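Local coordinates for protein SPOU RRNA methylase (Sulfolobus acidocaldarius, PDB 4CNG) that methylates the 2'-hydroxyl of cytidine 32 in tRNA, using S-adenosyl-L-methionine as methyl donor and working as a homodimer, at residues A[29-34]-A[130-135]; A[36-41]-A[161-166]. The protein carries 1 engineered substitution. All blocks are in the same frame, centred on the assembly; numbering follows the deposited sequence.

Overall arrangement
Contacts 1 and 2 have centres about 9 Å apart and share helix 33-45, whose N-terminal end lies in contact 1 and whose next turns lie in contact 2. Along the chain their segments alternate: 29-34, 36-41, 130-135, 161-166. The first segments of both contacts follow strand 22-28; the second ones come at and after the end of strand 125-130, with helix 139-143 and strand 147-149 intervening before helix 162-175. Strands 22-28 and 125-130 are neighbours in the parallel sheet. Phe130 and Glu133 of contact 1 pack on Leu162 of contact 2, and both contacts touch S-adenosyl-L-homocysteine, so the cofactor pocket is tied to helix 33-45, which also reaches the second subunit.

Contact 1: residues A[29-34]-A[130-135]; sequences EPEGAY and FGRESV. With SAH (S-adenosyl-L-homocysteine), chain C.
Glu133 reaches across to the turn 30-32 and accepts two backbone N-H groups there, one on each carboxylate oxygen. Glu31 N gives a bond of 2.9 Å to Glu133 OE1, met on the syn side, and Gly32 N one of 2.8 Å to Glu133 OE2, which it approaches from above the carboxylate plane, 40° out of it. A bend at chi2 (98°) turns the carboxylate toward both donors. Asn35 ND2 supplies OE2 with a further donor. Glu31 extends the reverse way beside it, their carboxylate planes nearly parallel. Ser134 OG donates to Glu31 OE2 on its syn side at 2.5 Å, and Ser134 N makes a weak bond to Glu31 OE1. The two carboxylates come within 3.6 Å (Glu31 OE1 to Glu133 OE1), a proximity these donors probably offset. Farther out, the Glu29 and Arg132 chains head in one direction, joined by a salt bridge. Arg132 NE points at Glu29 OE1 (2.8 Å, 163°), which lies in the guanidinium plane although the carboxylate stands almost perpendicular to it; NH2 adds a weak bond to OE1. Water 1 and Asn55 ND2 donate to Glu29 OE2, the water also accepting from Arg132 NH2, while Arg132 NH1 forms a salt bridge with Glu141 and bonds Gly136 O. Behind this network Gly131 N binds SAH O2' at 3.1 Å. The contact joins loops leaving adjacent strands 22-28 and 125-130, at the start of helix 33-45, while Phe130 packs against helix 162-175.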
ATOM      1  N   GLU A  29     -16.540   6.969  -4.118  1.00  9.80           N
ATOM      2  CA  GLU A  29     -17.222   7.129  -2.838  1.00 10.50           C
ATOM      3  C   GLU A  29     -16.391   6.718  -1.627  1.00 10.51           C
ATOM      4  O   GLU A  29     -16.853   5.955  -0.780  1.00 11.67           O
ATOM      5  CB  GLU A  29     -18.591   6.444  -2.877  1.00 12.29           C
ATOM      6  CG  GLU A  29     -19.527   7.105  -3.891  1.00 14.05           C
ATOM      7  CD  GLU A  29     -20.964   6.590  -3.885  1.00 16.84           C
ATOM      8  OE1 GLU A  29     -21.206   5.465  -3.424  1.00 18.30           O
ATOM      9  OE2 GLU A  29     -21.853   7.318  -4.377  1.00 24.73           O
ATOM     10  N   PRO A  30     -15.188   7.264  -1.512  1.00 11.15           N
ATOM     11  CA  PRO A  30     -14.386   6.889  -0.324  1.00 12.44           C
ATOM     12  C   PRO A  30     -15.064   7.324   0.936  1.00 11.39           C
ATOM     13  O   PRO A  30     -15.589   8.439   1.048  1.00 12.79           O
ATOM     14  CB  PRO A  30     -13.074   7.600  -0.543  1.00 13.98           C
ATOM     15  CG  PRO A  30     -13.464   8.773  -1.406  1.00 13.85           C
ATOM     16  CD  PRO A  30     -14.535   8.249  -2.348  1.00 12.17           C
ATOM     17  N   GLU A  31     -14.928   6.474   1.944  1.00 12.65           N
ATOM     18  CA  GLU A  31     -15.600   6.631   3.215  1.00 13.88           C
ATOM     19  C   GLU A  31     -14.642   7.141   4.318  1.00 14.19           C
ATOM     20  O   GLU A  31     -15.061   7.870   5.210  1.00 17.49           O
ATOM     21  CB  GLU A  31     -16.209   5.270   3.608  1.00 15.92           C
ATOM     22  CG  GLU A  31     -17.258   4.783   2.605  1.00 16.00           C
ATOM     23  CD  GLU A  31     -17.574   3.284   2.564  1.00 19.46           C
ATOM     24  OE1 GLU A  31     -16.909   2.476   3.223  1.00 27.73           O
ATOM     25  OE2 GLU A  31     -18.556   2.915   1.873  1.00 20.68           O
ATOM     26  N   GLY A  32     -13.407   6.643   4.316  1.00 13.24           N
ATOM     27  CA  GLY A  32     -12.457   6.973   5.372  1.00 13.98           C
ATOM     28  C   GLY A  32     -11.610   8.186   5.053  1.00 13.07           C
ATOM     29  O   GLY A  32     -10.941   8.225   4.031  1.00 13.12           O
ATOM     30  N   ALA A  33     -11.551   9.156   5.961  1.00 14.08           N
ATOM     31  CA  ALA A  33     -10.683  10.322   5.768  1.00 14.54           C
ATOM     32  C   ALA A  33      -9.216   9.950   5.733  1.00 13.60           C
ATOM     33  O   ALA A  33      -8.447  10.530   4.995  1.00 13.49           O
ATOM     34  CB  ALA A  33     -10.940  11.369   6.830  1.00 17.06           C
ATOM     35  N   TYR A  34      -8.834   8.948   6.500  0.50 13.70           N
ATOM     36  CA  TYR A  34      -7.457   8.503   6.465  0.50 14.10           C
ATOM     37  C   TYR A  34      -7.151   7.919   5.082  0.50 12.61           C
ATOM     38  O   TYR A  34      -6.126   8.250   4.483  0.50 12.75           O
ATOM     39  CB  TYR A  34      -7.206   7.481   7.570  0.50 16.08           C
ATOM     40  CG  TYR A  34      -8.358   6.534   7.777  0.50 15.74           C
ATOM     41  CD1 TYR A  34      -8.469   5.381   7.034  0.50 18.72           C
ATOM     42  CD2 TYR A  34      -9.408   6.866   8.627  0.50 20.69           C
ATOM     43  CE1 TYR A  34      -9.591   4.591   7.105  0.50 25.38           C
ATOM     44  CE2 TYR A  34     -10.497   6.033   8.772  0.50 25.91           C
ATOM     45  CZ  TYR A  34     -10.584   4.901   7.995  0.50 25.83           C
ATOM     46  OH  TYR A  34     -11.647   4.049   8.134  0.50 35.83           O
ATOM     47  N   PHE A 130     -10.913   2.461  -8.211  1.00  8.10           N
ATOM     48  CA  PHE A 130     -10.950   1.758  -6.939  1.00  8.18           C
ATOM     49  C   PHE A 130     -12.268   2.037  -6.264  1.00  8.30           C
ATOM     50  O   PHE A 130     -12.824   3.133  -6.370  1.00  9.52           O
ATOM     51  CB  PHE A 130      -9.772   2.237  -6.048  1.00  7.91           C
ATOM     52  CG  PHE A 130      -8.410   1.904  -6.595  1.00  8.26           C
ATOM     53  CD1 PHE A 130      -7.828   2.661  -7.562  1.00  8.36           C
ATOM     54  CD2 PHE A 130      -7.726   0.806  -6.119  1.00  9.07           C
ATOM     55  CE1 PHE A 130      -6.600   2.314  -8.099  1.00  9.22           C
ATOM     56  CE2 PHE A 130      -6.468   0.482  -6.615  1.00  9.24           C
ATOM     57  CZ  PHE A 130      -5.911   1.230  -7.608  1.00  9.77           C
ATOM     58  N   GLY A 131     -12.753   1.029  -5.574  1.00  8.54           N
ATOM     59  CA  GLY A 131     -14.050   1.077  -4.934  1.00  9.01           C
ATOM     60  C   GLY A 131     -14.056   1.385  -3.454  1.00  9.05           C
ATOM     61  O   GLY A 131     -13.079   1.806  -2.839  1.00  9.49           O
ATOM     62  N   ARG A 132     -15.266   1.261  -2.917  1.00  9.90           N
ATOM     63  CA  ARG A 132     -15.606   1.662  -1.554  1.00 10.07           C
ATOM     64  C   ARG A 132     -15.044   0.688  -0.540  1.00 10.43           C
ATOM     65  O   ARG A 132     -15.054  -0.517  -0.770  1.00 11.63           O
ATOM     66  CB  ARG A 132     -17.145   1.669  -1.471  1.00 11.45           C
ATOM     67  CG  ARG A 132     -17.838   2.590  -2.471  1.00 11.46           C
ATOM     68  CD  ARG A 132     -19.283   2.182  -2.681  1.00 11.93           C
ATOM     69  NE  ARG A 132     -19.940   2.966  -3.723  1.00 12.66           N
ATOM     70  CZ  ARG A 132     -19.934   2.679  -5.012  1.00 12.14           C
ATOM     71  NH1 ARG A 132     -19.242   1.672  -5.497  1.00 12.11           N
ATOM     72  NH2 ARG A 132     -20.599   3.441  -5.852  1.00 12.33           N
ATOM     73  N   GLU A 133     -14.618   1.199   0.606  1.00 11.37           N
ATOM     74  CA  GLU A 133     -14.114   0.324   1.628  1.00 12.37           C
ATOM     75  C   GLU A 133     -15.175  -0.704   2.010  1.00 13.95           C
ATOM     76  O   GLU A 133     -14.866  -1.866   2.211  1.00 16.50           O
ATOM     77  CB  GLU A 133     -13.666   1.118   2.854  1.00 13.44           C
ATOM     78  CG  GLU A 133     -12.547   2.113   2.602  1.00 15.57           C
ATOM     79  CD  GLU A 133     -12.978   3.572   2.390  1.00 15.42           C
ATOM     80  OE1 GLU A 133     -13.972   3.790   1.587  1.00 17.46           O
ATOM     81  OE2 GLU A 133     -12.268   4.491   2.961  1.00 13.93           O
ATOM     82  N   SER A 134     -16.430  -0.277   2.120  1.00 13.95           N
ATOM     83  CA  SER A 134     -17.498  -1.142   2.580  1.00 16.28           C
ATOM     84  C   SER A 134     -17.849  -2.239   1.575  1.00 15.11           C
ATOM     85  O   SER A 134     -17.908  -3.422   1.914  1.00 17.78           O
ATOM     86  CB  SER A 134     -18.742  -0.308   2.900  1.00 20.55           C
ATOM     87  OG  SER A 134     -19.169   0.448   1.770  1.00 19.27           O
ATOM     88  N   VAL A 135     -18.108  -1.843   0.335  1.00 13.83           N
ATOM     89  CA  VAL A 135     -18.742  -2.744  -0.633  1.00 13.91           C
ATOM     90  C   VAL A 135     -18.052  -2.755  -1.998  1.00 13.01           C
ATOM     91  O   VAL A 135     -18.580  -3.327  -2.945  1.00 15.31           O
ATOM     92  CB  VAL A 135     -20.245  -2.437  -0.813  1.00 16.23           C
ATOM     93  CG1 VAL A 135     -21.010  -2.674   0.480  1.00 20.16           C
ATOM     94  CG2 VAL A 135     -20.455  -1.023  -1.325  1.00 18.51           C
TER
HETATM   95  N   SAH C1157     -15.974  -5.955   0.897  1.00 23.61           N
HETATM   96  CA  SAH C1157     -15.531  -5.121  -0.251  1.00 18.02           C
HETATM   97  CB  SAH C1157     -14.054  -4.818  -0.057  1.00 16.99           C
HETATM   98  CG  SAH C1157     -13.577  -3.578  -0.833  1.00 14.47           C
HETATM   99  SD  SAH C1157     -11.844  -3.245  -0.543  1.00 12.63           S
HETATM  100  C   SAH C1157     -15.820  -5.874  -1.518  1.00 25.55           C
HETATM  101  O   SAH C1157     -16.202  -7.045  -1.482  1.00 56.48           O
HETATM  102  OXT SAH C1157     -15.837  -5.318  -2.597  1.00 29.59           O
HETATM  103  C5' SAH C1157     -11.800  -1.577  -1.203  1.00 11.42           C
HETATM  104  C4' SAH C1157     -11.177  -1.423  -2.585  1.00  8.98           C
HETATM  105  O4' SAH C1157      -9.785  -1.773  -2.513  1.00  9.22           O
HETATM  106  C3' SAH C1157     -11.718  -2.309  -3.650  1.00  8.66           C
HETATM  107  O3' SAH C1157     -12.951  -1.770  -4.153  1.00  9.92           O
HETATM  108  C2' SAH C1157     -10.610  -2.339  -4.664  1.00  8.27           C
HETATM  109  O2' SAH C1157     -10.598  -1.128  -5.411  1.00  8.92           O
HETATM  110  C1' SAH C1157      -9.376  -2.371  -3.752  1.00  8.65           C
HETATM  111  N9  SAH C1157      -8.882  -3.746  -3.441  1.00  8.06           N
HETATM  112  C8  SAH C1157      -8.716  -4.294  -2.204  1.00  8.64           C
HETATM  113  N7  SAH C1157      -8.040  -5.471  -2.313  1.00  8.82           N
HETATM  114  C5  SAH C1157      -7.756  -5.631  -3.629  1.00  8.34           C
HETATM  115  C6  SAH C1157      -7.023  -6.574  -4.374  1.00  8.41           C
HETATM  116  N6  SAH C1157      -6.458  -7.658  -3.804  1.00  9.44           N
HETATM  117  N1  SAH C1157      -6.914  -6.403  -5.670  1.00  8.99           N
HETATM  118  C2  SAH C1157      -7.457  -5.318  -6.244  1.00  9.77           C
HETATM  119  N3  SAH C1157      -8.135  -4.352  -5.641  1.00  8.92           N
HETATM  120  C4  SAH C1157      -8.253  -4.501  -4.339  1.00  7.90           C
HETATM  121  O   HOH W   1     -23.065   5.347  -5.907  1.00 20.15           O

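Contact 2: residues A[36-41]-A[161-166]; sequences LGFIAR and NLSHAV. With SAH (S-adenosyl-L-homocysteine), chain C.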
ATOM      1  N   LEU A  36      -8.589   8.621   2.198  1.00 10.84           N
ATOM      2  CA  LEU A  36      -8.525   9.679   1.202  1.00 10.81           C
ATOM      3  C   LEU A  36      -7.208  10.468   1.322  1.00  9.94           C
ATOM      4  O   LEU A  36      -6.580  10.773   0.311  1.00 10.31           O
ATOM      5  CB  LEU A  36      -9.762  10.572   1.313  1.00 11.67           C
ATOM      6  CG  LEU A  36      -9.823  11.742   0.322  1.00 13.19           C
ATOM      7  CD1 LEU A  36      -9.740  11.242  -1.100  1.00 15.65           C
ATOM      8  CD2 LEU A  36     -11.061  12.565   0.544  1.00 17.42           C
ATOM      9  N   GLY A  37      -6.824  10.825   2.536  1.00 10.15           N
ATOM     10  CA  GLY A  37      -5.579  11.521   2.718  1.00 10.69           C
ATOM     11  C   GLY A  37      -4.352  10.731   2.297  1.00 10.39           C
ATOM     12  O   GLY A  37      -3.449  11.249   1.638  1.00 11.15           O
ATOM     13  N   PHE A  38      -4.333   9.450   2.655  1.00  9.37           N
ATOM     14  CA  PHE A  38      -3.238   8.593   2.264  1.00  9.60           C
ATOM     15  C   PHE A  38      -3.147   8.442   0.770  1.00  9.49           C
ATOM     16  O   PHE A  38      -2.046   8.379   0.212  1.00 10.12           O
ATOM     17  CB  PHE A  38      -3.367   7.214   2.933  1.00 12.30           C
ATOM     18  CG  PHE A  38      -3.094   7.197   4.404  1.00 17.28           C
ATOM     19  CD1 PHE A  38      -2.096   7.970   4.944  1.00 27.14           C
ATOM     20  CD2 PHE A  38      -3.861   6.404   5.229  1.00 28.27           C
ATOM     21  CE1 PHE A  38      -1.800   7.886   6.305  1.00 97.81           C
ATOM     22  CE2 PHE A  38      -3.548   6.276   6.567  1.00 45.87           C
ATOM     23  CZ  PHE A  38      -2.624   7.130   7.112  1.00 69.25           C
ATOM     24  N   ILE A  39      -4.295   8.385   0.081  1.00  9.39           N
ATOM     25  CA  ILE A  39      -4.287   8.338  -1.357  1.00  9.16           C
ATOM     26  C   ILE A  39      -3.732   9.636  -1.968  1.00  9.41           C
ATOM     27  O   ILE A  39      -2.925   9.588  -2.893  1.00 10.15           O
ATOM     28  CB  ILE A  39      -5.698   8.023  -1.894  1.00  9.38           C
ATOM     29  CG1 ILE A  39      -6.058   6.581  -1.570  1.00 10.15           C
ATOM     30  CG2 ILE A  39      -5.769   8.279  -3.387  1.00 10.03           C
ATOM     31  CD1 ILE A  39      -7.526   6.241  -1.708  1.00 11.29           C
ATOM     32  N   ALA A  40      -4.131  10.774  -1.421  1.00 10.30           N
ATOM     33  CA  ALA A  40      -3.588  12.033  -1.911  1.00 11.09           C
ATOM     34  C   ALA A  40      -2.064  12.102  -1.785  1.00 10.74           C
ATOM     35  O   ALA A  40      -1.378  12.590  -2.666  1.00 11.08           O
ATOM     36  CB  ALA A  40      -4.250  13.201  -1.202  1.00 11.47           C
ATOM     37  N   ARG A  41      -1.542  11.597  -0.684  1.00 10.52           N
ATOM     38  CA  ARG A  41      -0.081  11.517  -0.506  1.00 11.08           C
ATOM     39  C   ARG A  41       0.552  10.666  -1.594  1.00 10.98           C
ATOM     40  O   ARG A  41       1.550  11.056  -2.205  1.00 11.31           O
ATOM     41  CB  ARG A  41       0.221  10.971   0.880  1.00 11.64           C
ATOM     42  CG  ARG A  41       1.699  11.021   1.213  1.00 12.60           C
ATOM     43  CD  ARG A  41       1.987  10.553   2.620  1.00 14.17           C
ATOM     44  NE  ARG A  41       3.419  10.584   2.886  1.00 16.05           N
ATOM     45  CZ  ARG A  41       3.944  10.526   4.091  1.00 16.29           C
ATOM     46  NH1 ARG A  41       3.189  10.343   5.166  1.00 15.69           N
ATOM     47  NH2 ARG A  41       5.256  10.540   4.194  1.00 18.84           N
ATOM     48  N   ASN A 161      -6.789  -3.039   2.427  1.00  8.91           N
ATOM     49  CA  ASN A 161      -7.296  -1.707   2.657  1.00  9.15           C
ATOM     50  C   ASN A 161      -7.128  -0.872   1.381  1.00  8.58           C
ATOM     51  O   ASN A 161      -6.126  -0.920   0.699  1.00  8.44           O
ATOM     52  CB  ASN A 161      -6.601  -1.069   3.833  1.00 10.60           C
ATOM     53  CG  ASN A 161      -6.990   0.361   3.988  1.00 13.76           C
ATOM     54  OD1 ASN A 161      -8.127   0.708   4.421  1.00 19.50           O
ATOM     55  ND2 ASN A 161      -6.126   1.209   3.483  1.00 14.73           N
ATOM     56  N   LEU A 162      -8.165  -0.066   1.086  1.00  8.57           N
ATOM     57  CA  LEU A 162      -8.234   0.738  -0.126  1.00  8.41           C
ATOM     58  C   LEU A 162      -6.943   1.483  -0.464  1.00  7.68           C
ATOM     59  O   LEU A 162      -6.447   1.383  -1.571  1.00  8.60           O
ATOM     60  CB  LEU A 162      -9.382   1.730   0.035  1.00  8.44           C
ATOM     61  CG  LEU A 162      -9.477   2.846  -1.009  1.00  8.67           C
ATOM     62  CD1 LEU A 162      -9.622   2.334  -2.410  1.00  9.72           C
ATOM     63  CD2 LEU A 162     -10.595   3.800  -0.623  1.00 10.10           C
ATOM     64  N   SER A 163      -6.416   2.261   0.480  1.00  7.91           N
ATOM     65  CA  SER A 163      -5.258   3.052   0.152  1.00  8.46           C
ATOM     66  C   SER A 163      -3.997   2.233  -0.087  1.00  8.37           C
ATOM     67  O   SER A 163      -3.091   2.666  -0.808  1.00  9.11           O
ATOM     68  CB  SER A 163      -4.996   4.128   1.185  1.00  9.30           C
ATOM     69  OG  SER A 163      -4.632   3.619   2.421  1.00 10.31           O
ATOM     70  N   HIS A 164      -3.919   1.061   0.526  1.00  8.24           N
ATOM     71  CA  HIS A 164      -2.798   0.138   0.290  1.00  8.94           C
ATOM     72  C   HIS A 164      -2.868  -0.519  -1.065  1.00  8.68           C
ATOM     73  O   HIS A 164      -1.838  -0.672  -1.714  1.00  9.66           O
ATOM     74  CB  HIS A 164      -2.673  -0.840   1.463  1.00  9.08           C
ATOM     75  CG  HIS A 164      -2.395  -0.139   2.759  1.00  9.49           C
ATOM     76  ND1 HIS A 164      -3.390   0.483   3.489  1.00 10.94           N
ATOM     77  CD2 HIS A 164      -1.224   0.181   3.363  1.00 10.63           C
ATOM     78  CE1 HIS A 164      -2.838   1.135   4.498  1.00 11.50           C
ATOM     79  NE2 HIS A 164      -1.525   0.945   4.467  1.00 11.99           N
ATOM     80  N   ALA A 165      -4.097  -0.851  -1.524  1.00  8.43           N
ATOM     81  CA  ALA A 165      -4.278  -1.285  -2.878  1.00  8.76           C
ATOM     82  C   ALA A 165      -3.838  -0.206  -3.882  1.00  8.38           C
ATOM     83  O   ALA A 165      -3.130  -0.486  -4.865  1.00  9.54           O
ATOM     84  CB  ALA A 165      -5.715  -1.686  -3.121  1.00  9.18           C
ATOM     85  N   VAL A 166      -4.243   1.030  -3.616  1.00  8.29           N
ATOM     86  CA  VAL A 166      -3.860   2.138  -4.492  1.00  9.15           C
ATOM     87  C   VAL A 166      -2.309   2.239  -4.502  1.00  8.72           C
ATOM     88  O   VAL A 166      -1.702   2.369  -5.549  1.00  9.67           O
ATOM     89  CB  VAL A 166      -4.473   3.431  -4.014  1.00  8.47           C
ATOM     90  CG1 VAL A 166      -3.863   4.611  -4.744  1.00 10.90           C
ATOM     91  CG2 VAL A 166      -5.987   3.415  -4.236  1.00  8.68           C
TER
HETATM   92  N   SAH C1157     -15.974  -5.955   0.897  1.00 23.61           N
HETATM   93  CA  SAH C1157     -15.531  -5.121  -0.251  1.00 18.02           C
HETATM   94  CB  SAH C1157     -14.054  -4.818  -0.057  1.00 16.99           C
HETATM   95  CG  SAH C1157     -13.577  -3.578  -0.833  1.00 14.47           C
HETATM   96  SD  SAH C1157     -11.844  -3.245  -0.543  1.00 12.63           S
HETATM   97  C   SAH C1157     -15.820  -5.874  -1.518  1.00 25.55           C
HETATM   98  O   SAH C1157     -16.202  -7.045  -1.482  1.00 56.48           O
HETATM   99  OXT SAH C1157     -15.837  -5.318  -2.597  1.00 29.59           O
HETATM  100  C5' SAH C1157     -11.800  -1.577  -1.203  1.00 11.42           C
HETATM  101  C4' SAH C1157     -11.177  -1.423  -2.585  1.00  8.98           C
HETATM  102  O4' SAH C1157      -9.785  -1.773  -2.513  1.00  9.22           O
HETATM  103  C3' SAH C1157     -11.718  -2.309  -3.650  1.00  8.66           C
HETATM  104  O3' SAH C1157     -12.951  -1.770  -4.153  1.00  9.92           O
HETATM  105  C2' SAH C1157     -10.610  -2.339  -4.664  1.00  8.27           C
HETATM  106  O2' SAH C1157     -10.598  -1.128  -5.411  1.00  8.92           O
HETATM  107  C1' SAH C1157      -9.376  -2.371  -3.752  1.00  8.65           C
HETATM  108  N9  SAH C1157      -8.882  -3.746  -3.441  1.00  8.06           N
HETATM  109  C8  SAH C1157      -8.716  -4.294  -2.204  1.00  8.64           C
HETATM  110  N7  SAH C1157      -8.040  -5.471  -2.313  1.00  8.82           N
HETATM  111  C5  SAH C1157      -7.756  -5.631  -3.629  1.00  8.34           C
HETATM  112  C6  SAH C1157      -7.023  -6.574  -4.374  1.00  8.41           C
HETATM  113  N6  SAH C1157      -6.458  -7.658  -3.804  1.00  9.44           N
HETATM  114  N1  SAH C1157      -6.914  -6.403  -5.670  1.00  8.99           N
HETATM  115  C2  SAH C1157      -7.457  -5.318  -6.244  1.00  9.77           C
HETATM  116  N3  SAH C1157      -8.135  -4.352  -5.641  1.00  8.92           N
HETATM  117  C4  SAH C1157      -8.253  -4.501  -4.339  1.00  7.90           C
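The helical segments 36-41 and 162-166 run nearly parallel, their axes 9.0 Å apart at closest approach and inclined by 14°, with Ile39 and Ser163 nearest in CA position. Ile39 carries the apolar part of the interface. Its CG1 lies against Ser163 CB at 3.8 Å, and its CD1 continues to Leu162 CG at 4.0 Å, where Leu162 lies roughly perpendicular to Ile39. The same methyl, Ile39 CD1, meets Val166 CG2 at 4.1 Å. The extended end of Ile39 (chi2 165°) carries CD1 to both partners, one helical turn apart. Phe38 also meets Ser163, its CB 3.8 Å from Ser163 OG, which lies obliquely to the ring. The two helices lie together against the parallel sheet of the SPOUT methyltransferase fold, where Ile39 and Val166 both touch Leu25 and Ile27 of strand 22-28. Helix 162-175 belongs to the C-terminal part that, as in other SPOUT methyltransferases, makes up the trefoil knot around the cofactor site; Asn161 sits at its N-cap. Asn161 ND2 donates to His164 ND1 at 2.8 Å, in the imidazole plane to within 7°, a bond that helps fix the ring's rotation. Both Asn161 ND2 and Ser163 OG are also hydrogen-bonded to Asn35 OD1. Across the dimer interface Ser163 OG is hydrogen-bonded to His164 NE2 of the second subunit, the reciprocal pair forms too, and the two His164 rings stack. On its cofactor side, helix 162-175 places Ala165 CB 3.8 Å from SAH C1', while Leu162 CD1 approaches SAH C4' at 4.1 Å.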